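Local coordinates for 1-acyl-sn-glycerol-3-phosphate acyltransferase (Thermotoga maritima, PDB 5KYM), which transfers an acyl chain to 1-acyl-sn-glycerol-3-phosphate (lysophosphatidic acid), the step that yields phosphatidic acid, with its active site positioned within the membrane bilayer by a two-helix motif, at residues 3-8 and 202-207. Residues are numbered along the deposited sequence; the frame is centred on the assembly and turned at random.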
loop_
_atom_site.group_PDB
_atom_site.type_symbol
_atom_site.label_atom_id
_atom_site.label_comp_id
_atom_site.label_asym_id
_atom_site.label_seq_id
_atom_site.Cartn_x
_atom_site.Cartn_y
_atom_site.Cartn_z
ATOM N N LYS A 3 0.495 25.577 -13.597
ATOM C CA LYS A 3 0.111 24.468 -14.493
ATOM C C LYS A 3 1.313 23.841 -15.287
ATOM O O LYS A 3 1.367 22.585 -15.442
ATOM C CB LYS A 3 -1.107 24.854 -15.423
ATOM C CG LYS A 3 -2.520 24.476 -14.915
ATOM C CD LYS A 3 -2.977 23.050 -15.318
ATOM C CE LYS A 3 -2.129 21.853 -14.817
ATOM N NZ LYS A 3 -2.167 21.572 -13.348
ATOM N N ILE A 4 2.228 24.688 -15.771
ATOM C CA ILE A 4 3.426 24.186 -16.515
ATOM C C ILE A 4 4.317 23.283 -15.648
ATOM O O ILE A 4 4.780 22.229 -16.096
ATOM C CB ILE A 4 4.236 25.340 -17.167
ATOM C CG1 ILE A 4 3.392 25.916 -18.330
ATOM C CG2 ILE A 4 5.630 24.873 -17.640
ATOM C CD1 ILE A 4 3.718 27.330 -18.762
ATOM N N ARG A 5 4.555 23.770 -14.441
ATOM C CA ARG A 5 5.398 23.138 -13.484
ATOM C C ARG A 5 4.849 21.748 -13.170
ATOM O O ARG A 5 5.553 20.732 -13.296
ATOM C CB ARG A 5 5.486 24.027 -12.253
ATOM C CG ARG A 5 6.578 23.665 -11.311
ATOM C CD ARG A 5 6.494 24.559 -10.079
ATOM N NE ARG A 5 5.296 24.203 -9.317
ATOM C CZ ARG A 5 5.146 23.105 -8.561
ATOM N NH1 ARG A 5 6.110 22.190 -8.434
ATOM N NH2 ARG A 5 3.993 22.920 -7.936
ATOM N N ASN A 6 3.580 21.690 -12.817
ATOM C CA ASN A 6 2.925 20.422 -12.468
ATOM C C ASN A 6 2.938 19.442 -13.604
ATOM O O ASN A 6 3.122 18.252 -13.385
ATOM C CB ASN A 6 1.446 20.636 -12.031
ATOM C CG ASN A 6 1.310 21.353 -10.698
ATOM O OD1 ASN A 6 2.270 21.469 -9.867
ATOM N ND2 ASN A 6 0.100 21.845 -10.484
ATOM N N LEU A 7 2.679 19.926 -14.820
ATOM C CA LEU A 7 2.668 19.034 -15.984
ATOM C C LEU A 7 4.092 18.451 -16.251
ATOM O O LEU A 7 4.272 17.230 -16.314
ATOM C CB LEU A 7 2.110 19.775 -17.188
ATOM C CG LEU A 7 2.321 19.072 -18.544
ATOM C CD1 LEU A 7 1.674 17.680 -18.577
ATOM C CD2 LEU A 7 1.851 19.990 -19.679
ATOM N N LEU A 8 5.094 19.312 -16.367
ATOM C CA LEU A 8 6.475 18.867 -16.385
ATOM C C LEU A 8 6.832 17.914 -15.263
ATOM O O LEU A 8 7.492 16.902 -15.489
ATOM C CB LEU A 8 7.423 20.048 -16.321
ATOM C CG LEU A 8 7.395 20.929 -17.580
ATOM C CD1 LEU A 8 8.446 22.016 -17.317
ATOM C CD2 LEU A 8 7.594 20.156 -18.891
ATOM N N PHE A 202 0.262 15.252 -11.196
ATOM C CA PHE A 202 0.734 15.368 -9.826
ATOM C C PHE A 202 0.835 16.820 -9.405
ATOM O O PHE A 202 0.875 17.693 -10.248
ATOM C CB PHE A 202 2.099 14.726 -9.745
ATOM C CG PHE A 202 2.073 13.235 -9.954
ATOM C CD1 PHE A 202 1.849 12.374 -8.893
ATOM C CD2 PHE A 202 2.258 12.692 -11.222
ATOM C CE1 PHE A 202 1.835 11.015 -9.091
ATOM C CE2 PHE A 202 2.192 11.318 -11.418
ATOM C CZ PHE A 202 2.012 10.490 -10.355
ATOM N N THR A 203 0.832 17.073 -8.098
ATOM C CA THR A 203 1.211 18.363 -7.510
ATOM C C THR A 203 1.959 18.051 -6.241
ATOM O O THR A 203 1.425 17.331 -5.416
ATOM C CB THR A 203 -0.007 19.227 -7.072
ATOM O OG1 THR A 203 -0.708 18.582 -6.039
ATOM C CG2 THR A 203 -1.056 19.423 -8.173
ATOM N N PRO A 204 3.175 18.580 -6.032
ATOM C CA PRO A 204 3.885 18.217 -4.788
ATOM C C PRO A 204 3.177 18.630 -3.502
ATOM O O PRO A 204 2.296 19.485 -3.536
ATOM C CB PRO A 204 5.193 18.979 -4.900
ATOM C CG PRO A 204 5.387 19.122 -6.342
ATOM C CD PRO A 204 4.000 19.403 -6.907
ATOM N N GLY A 205 3.616 18.037 -2.386
ATOM C CA GLY A 205 3.065 18.281 -1.029
ATOM C C GLY A 205 3.602 17.312 -0.017
ATOM O O GLY A 205 4.270 16.376 -0.369
ATOM N N LYS A 206 3.293 17.472 1.250
ATOM C CA LYS A 206 3.811 16.544 2.259
ATOM C C LYS A 206 2.870 15.354 2.385
ATOM O O LYS A 206 1.659 15.512 2.338
ATOM C CB LYS A 206 3.890 17.235 3.587
ATOM C CG LYS A 206 4.625 18.565 3.528
ATOM C CD LYS A 206 4.809 19.190 4.888
ATOM C CE LYS A 206 3.675 20.128 5.225
ATOM N NZ LYS A 206 3.807 20.351 6.685
ATOM N N VAL A 207 3.406 14.156 2.529
ATOM C CA VAL A 207 2.589 12.994 2.877
ATOM C C VAL A 207 2.925 12.593 4.318
ATOM O O VAL A 207 4.115 12.594 4.699
ATOM C CB VAL A 207 2.880 11.835 1.923
ATOM C CG1 VAL A 207 2.089 10.588 2.286
ATOM C CG2 VAL A 207 2.574 12.269 0.506
#
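The N-terminal end of helix 2-34, probably one helix of the two-helix motif of this integral membrane acyltransferase, meets the loop that leads into strand 207-211 through N6 and R5 on one side and F202, T203 and P204 on the other. The nearest CA atoms across the contact are those of N6 and T203, 5.6 Å apart. N6 points its CB toward the loop and has the largest share of the buried surface: CB lies 3.5 Å from F202 O, while ND2 reaches T203 CG2, also at 3.5 Å. With CG anti to its own carbonyl carbon (chi1 -69°), the amide passes at an angle to the T203 side chain. R5 extends from its backbone and then bends at chi3 (69°), which brings the guanidinium edge-on to the proline, NH2 being 3.7 Å from P204 CD and NH1 3.8 Å from P204 CG. No hydrogen bond joins the two segments directly, and the evidence is of van der Waals contact. A polar link passes instead through T10, one turn further along the helix: its OG1 is hydrogen-bonded to both N6 O and F202 N. F202 turns its ring away from segment 3-8, to meet F13 and Y14 of the same helix, while backbone bonds of T203 with L194 and of V207 with D63 tie the loop to helix 191-194 and the residues before strand 64-67.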